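Local coordinates for protein adenylate cyclase (Hippeastrum hybrid cultivar, PDB 6YP4) that acts mainly as a triphosphatase of the CYTH family and binds magnesium and a non-hydrolysable GTP analogue, at residues M1-P12 and L72-E84. Sequence-based numbering, arbitrary orientation.
Sequences MEIEIKLRLPSP and LSEGVSHVEEDEE. With MG (magnesium ion), chain D; MG (magnesium ion), chain C; GCP (phosphomethylphosphonic acid guanylate ester), chain B; EDO (1,2-ethanediol), chain H.
Glu2 and Glu4 each pair through both backbone polar atoms with strand 76-84. Glu2 N donates to Val79 O (2.9 Å), and Val79 N returns a bond to Glu2 O. Glu4 N reaches Ser77 O, while Ser77 N meets Glu4 O at 2.7 Å. A fifth bond runs from Lys6 N to Gly75 O, in the type I' turn Ser73-Val76. Glu2 O has a second donor: a water 3.0 Å away, which also hydrogen-bonds Ser77 OG. Ile3 and His78 form the non-hydrogen-bonded pair between. Ile3 CD1 lies 3.3 Å from His78 CD2, the two side chains pointing the same way. Ile5 CD1 packs on Val76 CG2, and helix 170-183 covers Ile3 and Ile5.

The two strands are neighbours in the antiparallel sheet of the CYTH fold, whose glutamate, lysine and arginine side chains line a triphosphate tunnel. Glu2, Glu4, Lys6 and Glu83 belong to the nucleotide pocket. Lys6 stays extended beyond CG, which carries NZ to GCP O1G for a weak bond of 3.0 Å. Glu2 and Glu81 are each modelled in two conformers. In the one described here, Glu81 OE1 binds both magnesium ions, at 2.2 and 2.5 Å. The approach of Glu81 OE2 to Glu2 OE2, 3.0 Å, rests on these conformers and is doubtful. Such a pair would be expected to repel, and the magnesium ions probably offset this. Arg141 of the second subunit makes weak, long ion pairs with both carboxylates and a salt bridge with Glu83. Glu80 OE2 makes a salt bridge with Arg69.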
ATOM      1  N   MET A   1     -15.878  -0.404  -5.685  1.00 59.50           N
ATOM      2  CA  MET A   1     -15.726   0.937  -6.242  1.00 61.71           C
ATOM      3  C   MET A   1     -14.526   1.626  -5.612  1.00 60.31           C
ATOM      4  O   MET A   1     -14.408   1.682  -4.387  1.00 68.64           O
ATOM      5  CB  MET A   1     -16.990   1.769  -6.016  1.00 68.37           C
ATOM      6  CG  MET A   1     -17.076   3.008  -6.885  1.00 71.65           C
ATOM      7  SD  MET A   1     -17.123   2.599  -8.645  1.00 76.95           S
ATOM      8  CE  MET A   1     -18.639   3.418  -9.143  1.00 79.69           C
ATOM      9  N   GLU A   2     -13.618   2.115  -6.460  0.51 48.85           N
ATOM     10  CA  GLU A   2     -12.394   2.780  -6.029  0.51 40.72           C
ATOM     11  C   GLU A   2     -12.583   4.288  -6.153  0.51 45.51           C
ATOM     12  O   GLU A   2     -12.905   4.788  -7.236  0.51 46.87           O
ATOM     13  CB  GLU A   2     -11.206   2.311  -6.871  0.51 35.70           C
ATOM     14  CG  GLU A   2      -9.858   2.807  -6.397  0.51 26.60           C
ATOM     15  CD  GLU A   2      -9.221   1.880  -5.377  0.51 39.53           C
ATOM     16  OE1 GLU A   2      -9.952   1.076  -4.763  0.51 32.72           O
ATOM     17  OE2 GLU A   2      -7.991   1.956  -5.188  0.51 47.21           O
ATOM     18  N   ILE A   3     -12.386   5.008  -5.050  1.00 47.33           N
ATOM     19  CA  ILE A   3     -12.592   6.453  -4.995  1.00 46.39           C
ATOM     20  C   ILE A   3     -11.268   7.138  -4.687  1.00 49.31           C
ATOM     21  O   ILE A   3     -10.612   6.821  -3.686  1.00 38.11           O
ATOM     22  CB  ILE A   3     -13.651   6.826  -3.944  1.00 53.80           C
ATOM     23  CG1 ILE A   3     -14.976   6.134  -4.265  1.00 55.77           C
ATOM     24  CG2 ILE A   3     -13.826   8.334  -3.892  1.00 58.89           C
ATOM     25  CD1 ILE A   3     -16.182   6.748  -3.589  1.00 60.95           C
ATOM     26  N   GLU A   4     -10.881   8.091  -5.541  1.00 39.77           N
ATOM     27  CA  GLU A   4      -9.649   8.842  -5.353  0.52 41.72           C
ATOM     28  C   GLU A   4      -9.888  10.319  -5.635  1.00 48.60           C
ATOM     29  O   GLU A   4     -10.736  10.699  -6.454  1.00 37.13           O
ATOM     30  CB  GLU A   4      -8.498   8.331  -6.248  0.52 41.52           C
ATOM     31  CG  GLU A   4      -7.576   7.325  -5.554  0.52 43.23           C
ATOM     32  CD  GLU A   4      -6.194   7.210  -6.177  0.52 42.60           C
ATOM     33  OE1 GLU A   4      -6.092   6.682  -7.303  0.52 42.55           O
ATOM     34  OE2 GLU A   4      -5.206   7.629  -5.532  0.52 36.91           O
ATOM     35  N   ILE A   5      -9.149  11.148  -4.921  1.00 44.41           N
ATOM     36  CA  ILE A   5      -9.024  12.566  -5.235  1.00 42.90           C
ATOM     37  C   ILE A   5      -7.868  12.684  -6.218  1.00 37.66           C
ATOM     38  O   ILE A   5      -6.859  11.986  -6.073  1.00 30.99           O
ATOM     39  CB  ILE A   5      -8.773  13.393  -3.957  1.00 39.34           C
ATOM     40  CG1 ILE A   5      -9.863  13.116  -2.911  1.00 39.81           C
ATOM     41  CG2 ILE A   5      -8.663  14.868  -4.268  1.00 33.78           C
ATOM     42  CD1 ILE A   5     -11.236  13.381  -3.401  1.00 42.60           C
ATOM     43  N   LYS A   6      -8.005  13.525  -7.246  1.00 34.45           N
ATOM     44  CA  LYS A   6      -6.960  13.638  -8.264  1.00 34.28           C
ATOM     45  C   LYS A   6      -6.797  15.101  -8.652  1.00 33.51           C
ATOM     46  O   LYS A   6      -7.688  15.684  -9.280  1.00 37.31           O
ATOM     47  CB  LYS A   6      -7.277  12.773  -9.485  1.00 37.92           C
ATOM     48  CG  LYS A   6      -7.206  11.273  -9.216  1.00 43.42           C
ATOM     49  CD  LYS A   6      -7.347  10.456 -10.487  1.00 50.90           C
ATOM     50  CE  LYS A   6      -7.217   8.970 -10.207  1.00 52.30           C
ATOM     51  NZ  LYS A   6      -7.335   8.186 -11.470  1.00 58.54           N
ATOM     52  N   LEU A   7      -5.660  15.688  -8.282  1.00 32.77           N
ATOM     53  CA  LEU A   7      -5.335  17.081  -8.573  1.00 38.32           C
ATOM     54  C   LEU A   7      -4.103  17.138  -9.466  1.00 39.25           C
ATOM     55  O   LEU A   7      -3.173  16.347  -9.300  1.00 32.73           O
ATOM     56  CB  LEU A   7      -5.066  17.856  -7.290  1.00 33.61           C
ATOM     57  CG  LEU A   7      -6.034  17.630  -6.127  1.00 36.98           C
ATOM     58  CD1 LEU A   7      -5.481  18.277  -4.866  1.00 38.97           C
ATOM     59  CD2 LEU A   7      -7.418  18.194  -6.447  1.00 38.58           C
ATOM     60  N   ARG A   8      -4.080  18.074 -10.408  1.00 35.93           N
ATOM     61  CA  ARG A   8      -2.951  18.197 -11.323  1.00 32.82           C
ATOM     62  C   ARG A   8      -2.099  19.402 -10.935  1.00 31.30           C
ATOM     63  O   ARG A   8      -2.633  20.476 -10.661  1.00 37.32           O
ATOM     64  CB  ARG A   8      -3.444  18.324 -12.766  1.00 36.48           C
ATOM     65  CG  ARG A   8      -2.329  18.435 -13.797  1.00 33.64           C
ATOM     66  CD  ARG A   8      -2.894  18.490 -15.208  1.00 44.52           C
ATOM     67  NE  ARG A   8      -1.833  18.648 -16.194  1.00 52.20           N
ATOM     68  CZ  ARG A   8      -2.035  19.025 -17.453  1.00 53.98           C
ATOM     69  NH1 ARG A   8      -3.267  19.284 -17.891  1.00 56.60           N
ATOM     70  NH2 ARG A   8      -1.001  19.147 -18.273  1.00 42.12           N
ATOM     71  N   LEU A   9      -0.754  19.216 -10.904  1.00 33.88           N
ATOM     72  CA  LEU A   9       0.141  20.356 -10.730  1.00 39.37           C
ATOM     73  C   LEU A   9       0.598  20.891 -12.093  1.00 34.17           C
ATOM     74  O   LEU A   9       0.845  20.106 -13.021  1.00 37.43           O
ATOM     75  CB  LEU A   9       1.362  19.972  -9.899  1.00 26.53           C
ATOM     76  CG  LEU A   9       1.040  19.108  -8.676  1.00 31.01           C
ATOM     77  CD1 LEU A   9       2.299  18.806  -7.923  1.00 32.27           C
ATOM     78  CD2 LEU A   9       0.079  19.844  -7.779  1.00 28.04           C
ATOM     79  N   PRO A  10       0.774  22.214 -12.220  1.00 30.94           N
ATOM     80  CA  PRO A  10       1.072  22.800 -13.549  1.00 31.31           C
ATOM     81  C   PRO A  10       2.505  22.645 -14.045  1.00 32.75           C
ATOM     82  O   PRO A  10       2.734  22.821 -15.250  1.00 33.45           O
ATOM     83  CB  PRO A  10       0.750  24.300 -13.361  1.00 33.81           C
ATOM     84  CG  PRO A  10       0.819  24.529 -11.868  1.00 29.39           C
ATOM     85  CD  PRO A  10       0.371  23.232 -11.228  1.00 26.21           C
ATOM     86  N   SER A  11       3.491  22.382 -13.199  1.00 27.81           N
ATOM     87  CA  SER A  11       4.852  22.710 -13.598  1.00 27.44           C
ATOM     88  C   SER A  11       5.830  21.904 -12.775  1.00 31.20           C
ATOM     89  O   SER A  11       5.488  21.432 -11.680  1.00 30.62           O
ATOM     90  CB  SER A  11       5.133  24.208 -13.410  1.00 29.07           C
ATOM     91  OG  SER A  11       5.131  24.492 -12.016  1.00 26.03           O
ATOM     92  N   PRO A  12       7.068  21.757 -13.248  1.00 33.62           N
ATOM     93  CA  PRO A  12       8.136  21.196 -12.404  1.00 33.29           C
ATOM     94  C   PRO A  12       8.327  21.930 -11.089  1.00 31.49           C
ATOM     95  O   PRO A  12       8.545  21.294 -10.054  1.00 29.52           O
ATOM     96  CB  PRO A  12       9.381  21.329 -13.291  1.00 28.57           C
ATOM     97  CG  PRO A  12       8.829  21.238 -14.706  1.00 29.52           C
ATOM     98  CD  PRO A  12       7.517  22.009 -14.629  1.00 32.05           C
ATOM     99  N   LEU A  72     -15.178  10.859 -13.528  1.00 56.63           N
ATOM    100  CA  LEU A  72     -14.295  11.887 -12.991  1.00 43.26           C
ATOM    101  C   LEU A  72     -15.032  13.217 -13.007  1.00 58.37           C
ATOM    102  O   LEU A  72     -15.518  13.640 -14.061  1.00 65.14           O
ATOM    103  CB  LEU A  72     -13.009  11.970 -13.809  1.00 48.67           C
ATOM    104  CG  LEU A  72     -11.944  12.935 -13.308  1.00 48.09           C
ATOM    105  CD1 LEU A  72     -11.525  12.549 -11.904  1.00 39.53           C
ATOM    106  CD2 LEU A  72     -10.758  12.913 -14.248  1.00 52.93           C
ATOM    107  N   SER A  73     -15.110  13.871 -11.847  1.00 52.98           N
ATOM    108  CA  SER A  73     -15.866  15.110 -11.717  1.00 55.08           C
ATOM    109  C   SER A  73     -15.372  15.870 -10.498  1.00 55.27           C
ATOM    110  O   SER A  73     -15.275  15.293  -9.414  1.00 53.22           O
ATOM    111  CB  SER A  73     -17.363  14.824 -11.583  1.00 57.51           C
ATOM    112  OG  SER A  73     -18.062  15.957 -11.105  1.00 70.27           O
ATOM    113  N   GLU A  74     -15.048  17.153 -10.681  1.00 49.09           N
ATOM    114  CA  GLU A  74     -14.747  18.053  -9.563  1.00 53.08           C
ATOM    115  C   GLU A  74     -13.603  17.522  -8.693  1.00 53.43           C
ATOM    116  O   GLU A  74     -13.596  17.681  -7.471  1.00 52.53           O
ATOM    117  CB  GLU A  74     -16.004  18.303  -8.725  1.00 61.45           C
ATOM    118  CG  GLU A  74     -17.082  19.096  -9.457  1.00 69.50           C
ATOM    119  CD  GLU A  74     -16.718  20.557  -9.575  1.00 76.35           C
ATOM    120  OE1 GLU A  74     -16.827  21.281  -8.560  1.00 78.88           O
ATOM    121  OE2 GLU A  74     -16.292  20.972 -10.673  1.00 75.99           O
ATOM    122  N   GLY A  75     -12.625  16.885  -9.330  1.00 48.75           N
ATOM    123  CA  GLY A  75     -11.484  16.329  -8.636  1.00 45.82           C
ATOM    124  C   GLY A  75     -11.700  14.962  -8.019  1.00 44.33           C
ATOM    125  O   GLY A  75     -10.764  14.414  -7.417  1.00 49.21           O
ATOM    126  N   VAL A  76     -12.885  14.381  -8.151  1.00 38.15           N
ATOM    127  CA  VAL A  76     -13.204  13.113  -7.507  1.00 43.42           C
ATOM    128  C   VAL A  76     -13.325  12.037  -8.574  1.00 44.06           C
ATOM    129  O   VAL A  76     -14.024  12.221  -9.577  1.00 45.00           O
ATOM    130  CB  VAL A  76     -14.486  13.225  -6.669  1.00 45.02           C
ATOM    131  CG1 VAL A  76     -14.859  11.864  -6.085  1.00 42.71           C
ATOM    132  CG2 VAL A  76     -14.264  14.245  -5.563  1.00 40.24           C
ATOM    133  N   SER A  77     -12.629  10.922  -8.365  1.00 40.68           N
ATOM    134  CA  SER A  77     -12.637   9.792  -9.283  1.00 44.75           C
ATOM    135  C   SER A  77     -13.365   8.605  -8.658  1.00 44.72           C
ATOM    136  O   SER A  77     -13.197   8.326  -7.469  1.00 45.45           O
ATOM    137  CB  SER A  77     -11.202   9.392  -9.650  1.00 41.91           C
ATOM    138  OG  SER A  77     -11.190   8.322 -10.575  1.00 50.97           O
ATOM    139  N   HIS A  78     -14.200   7.935  -9.456  1.00 47.88           N
ATOM    140  CA  HIS A  78     -14.764   6.628  -9.136  1.00 48.69           C
ATOM    141  C   HIS A  78     -14.445   5.686 -10.290  1.00 55.62           C
ATOM    142  O   HIS A  78     -14.624   6.055 -11.454  1.00 59.56           O
ATOM    143  CB  HIS A  78     -16.294   6.659  -8.955  1.00 53.03           C
ATOM    144  CG  HIS A  78     -16.792   7.630  -7.928  1.00 61.27           C
ATOM    145  ND1 HIS A  78     -16.896   8.985  -8.165  1.00 62.45           N
ATOM    146  CD2 HIS A  78     -17.266   7.432  -6.675  1.00 59.87           C
ATOM    147  CE1 HIS A  78     -17.387   9.582  -7.094  1.00 59.00           C
ATOM    148  NE2 HIS A  78     -17.621   8.661  -6.176  1.00 61.17           N
ATOM    149  N   VAL A  79     -13.979   4.471  -9.991  1.00 44.26           N
ATOM    150  CA  VAL A  79     -13.710   3.510 -11.060  1.00 42.49           C
ATOM    151  C   VAL A  79     -13.859   2.091 -10.512  1.00 47.38           C
ATOM    152  O   VAL A  79     -13.547   1.824  -9.349  1.00 38.15           O
ATOM    153  CB  VAL A  79     -12.319   3.756 -11.705  1.00 42.55           C
ATOM    154  CG1 VAL A  79     -11.178   3.389 -10.761  1.00 39.14           C
ATOM    155  CG2 VAL A  79     -12.189   3.009 -13.035  1.00 43.24           C
ATOM    156  N   GLU A  80     -14.372   1.190 -11.354  1.00 44.92           N
ATOM    157  CA  GLU A  80     -14.434  -0.235 -11.050  1.00 50.78           C
ATOM    158  C   GLU A  80     -13.115  -0.880 -11.448  1.00 51.85           C
ATOM    159  O   GLU A  80     -12.711  -0.802 -12.613  1.00 48.20           O
ATOM    160  CB  GLU A  80     -15.582  -0.908 -11.797  1.00 54.56           C
ATOM    161  CG  GLU A  80     -16.959  -0.484 -11.373  1.00 60.01           C
ATOM    162  CD  GLU A  80     -18.016  -0.964 -12.349  1.00 72.47           C
ATOM    163  OE1 GLU A  80     -18.781  -0.120 -12.869  1.00 72.32           O
ATOM    164  OE2 GLU A  80     -18.061  -2.186 -12.614  1.00 75.50           O
ATOM    165  N   GLU A  81     -12.447  -1.530 -10.501  1.00 44.02           N
ATOM    166  CA  GLU A  81     -11.164  -2.137 -10.803  0.51 40.81           C
ATOM    167  C   GLU A  81     -11.044  -3.485 -10.106  1.00 44.70           C
ATOM    168  O   GLU A  81     -11.721  -3.771  -9.115  1.00 37.21           O
ATOM    169  CB  GLU A  81      -9.993  -1.214 -10.417  0.51 42.09           C
ATOM    170  CG  GLU A  81      -9.440  -1.384  -9.006  0.51 44.96           C
ATOM    171  CD  GLU A  81      -8.592  -0.183  -8.564  0.51 49.52           C
ATOM    172  OE1 GLU A  81      -8.385   0.735  -9.387  0.51 55.97           O
ATOM    173  OE2 GLU A  81      -8.149  -0.143  -7.394  0.51 44.03           O
ATOM    174  N   ASP A  82     -10.187  -4.322 -10.669  1.00 40.89           N
ATOM    175  CA  ASP A  82      -9.828  -5.600 -10.073  1.00 32.71           C
ATOM    176  C   ASP A  82      -8.366  -5.786 -10.429  1.00 36.86           C
ATOM    177  O   ASP A  82      -8.013  -5.682 -11.609  1.00 39.84           O
ATOM    178  CB  ASP A  82     -10.691  -6.741 -10.614  1.00 38.99           C
ATOM    179  CG  ASP A  82     -10.499  -8.031  -9.841  1.00 43.66           C
ATOM    180  OD1 ASP A  82      -9.823  -7.987  -8.797  1.00 32.11           O
ATOM    181  OD2 ASP A  82     -11.018  -9.080 -10.267  1.00 46.60           O
ATOM    182  N   GLU A  83      -7.505  -5.956  -9.425  1.00 34.44           N
ATOM    183  CA  GLU A  83      -6.088  -6.102  -9.715  1.00 30.24           C
ATOM    184  C   GLU A  83      -5.429  -7.090  -8.762  1.00 31.78           C
ATOM    185  O   GLU A  83      -5.958  -7.426  -7.697  1.00 29.16           O
ATOM    186  CB  GLU A  83      -5.360  -4.748  -9.687  1.00 31.55           C
ATOM    187  CG  GLU A  83      -5.342  -4.048  -8.370  1.00 46.88           C
ATOM    188  CD  GLU A  83      -4.460  -2.797  -8.378  1.00 53.75           C
ATOM    189  OE1 GLU A  83      -4.195  -2.261  -7.278  1.00 53.60           O
ATOM    190  OE2 GLU A  83      -4.033  -2.349  -9.472  1.00 41.49           O
ATOM    191  N   GLU A  84      -4.251  -7.560  -9.171  1.00 23.17           N
ATOM    192  CA  GLU A  84      -3.575  -8.625  -8.439  1.00 23.55           C
ATOM    193  C   GLU A  84      -2.126  -8.655  -8.879  1.00 24.89           C
ATOM    194  O   GLU A  84      -1.820  -8.422 -10.059  1.00 22.93           O
ATOM    195  CB  GLU A  84      -4.231  -9.996  -8.687  1.00 22.27           C
ATOM    196  CG  GLU A  84      -3.779 -11.050  -7.668  1.00 24.13           C
ATOM    197  CD  GLU A  84      -4.438 -12.396  -7.830  1.00 34.62           C
ATOM    198  OE1 GLU A  84      -4.896 -12.739  -8.934  1.00 32.25           O
ATOM    199  OE2 GLU A  84      -4.550 -13.087  -6.804  1.00 34.18           O
TER
HETATM  200 MG    MG D 303      -6.454  -0.677  -9.993  1.00 92.91          MG
HETATM  201 MG    MG C 302      -7.404   2.480  -8.362  1.00 84.27          MG
HETATM  202  PG  GCP B 301      -3.939   6.554 -11.277  1.00 63.84           P
HETATM  203  O1G GCP B 301      -4.385   7.974 -11.098  1.00 64.16           O
HETATM  204  O2G GCP B 301      -2.491   6.503 -11.713  1.00 55.15           O
HETATM  205  O3G GCP B 301      -4.814   5.875 -12.301  1.00 72.85           O
HETATM  206  C3B GCP B 301      -4.103   5.705  -9.668  1.00 51.60           C
HETATM  207  PB  GCP B 301      -3.632   3.926  -9.893  1.00 51.64           P
HETATM  208  O1B GCP B 301      -4.136   3.361 -11.189  1.00 43.23           O
HETATM  209  O2B GCP B 301      -2.142   3.742  -9.740  1.00 47.02           O
HETATM  210  O3A GCP B 301      -4.384   3.132  -8.665  1.00 66.06           O
HETATM  211  PA  GCP B 301      -3.952   1.583  -8.325  1.00 85.82           P
HETATM  212  O1A GCP B 301      -5.240   0.821  -8.067  1.00 95.47           O
HETATM  213  O2A GCP B 301      -3.254   1.022  -9.545  1.00 94.49           O
HETATM  214  O5' GCP B 301      -2.897   1.553  -7.006  1.00 69.06           O
HETATM  215  C5' GCP B 301      -2.732   2.736  -6.238  1.00 64.51           C
HETATM  216  C4' GCP B 301      -4.064   3.114  -5.460  1.00 68.33           C
HETATM  217  O4' GCP B 301      -4.747   1.908  -4.746  1.00 61.93           O
HETATM  218  C3' GCP B 301      -3.780   3.938  -4.525  1.00 71.52           C
HETATM  219  O3' GCP B 301      -4.772   4.993  -4.476  1.00 75.75           O
HETATM  220  C2' GCP B 301      -3.682   3.062  -3.098  1.00 72.32           C
HETATM  221  O2' GCP B 301      -4.261   3.787  -1.949  1.00 62.66           O
HETATM  222  C1' GCP B 301      -4.225   1.919  -3.269  1.00 65.36           C
HETATM  223  N9  GCP B 301      -3.195   0.826  -3.056  1.00 72.08           N
HETATM  224  C8  GCP B 301      -2.543   0.293  -4.095  1.00 72.62           C
HETATM  225  N7  GCP B 301      -1.693  -0.647  -3.642  1.00 63.69           N
HETATM  226  C5  GCP B 301      -1.820  -0.695  -2.307  1.00 67.05           C
HETATM  227  C6  GCP B 301      -1.193  -1.475  -1.337  1.00 64.40           C
HETATM  228  O6  GCP B 301      -0.378  -2.277  -1.656  1.00 70.34           O
HETATM  229  N1  GCP B 301      -1.508  -1.322  -0.051  1.00 61.34           N
HETATM  230  C2  GCP B 301      -2.443  -0.403   0.313  1.00 58.69           C
HETATM  231  N2  GCP B 301      -2.706  -0.323   1.748  1.00 60.80           N
HETATM  232  N3  GCP B 301      -3.055   0.361  -0.633  1.00 69.48           N
HETATM  233  C4  GCP B 301      -2.742   0.213  -1.942  1.00 71.59           C
HETATM  234  C1  EDO H 307      -3.286  22.658 -15.197  1.00 58.16           C
HETATM  235  O1  EDO H 307      -2.050  22.202 -15.766  1.00 63.79           O
HETATM  236  C2  EDO H 307      -3.468  22.024 -13.829  1.00 45.08           C
HETATM  237  O2  EDO H 307      -2.479  22.533 -12.926  1.00 35.63           O
HETATM  238  O   HOH W   1     -10.626   6.021  -8.801  1.00 46.92           O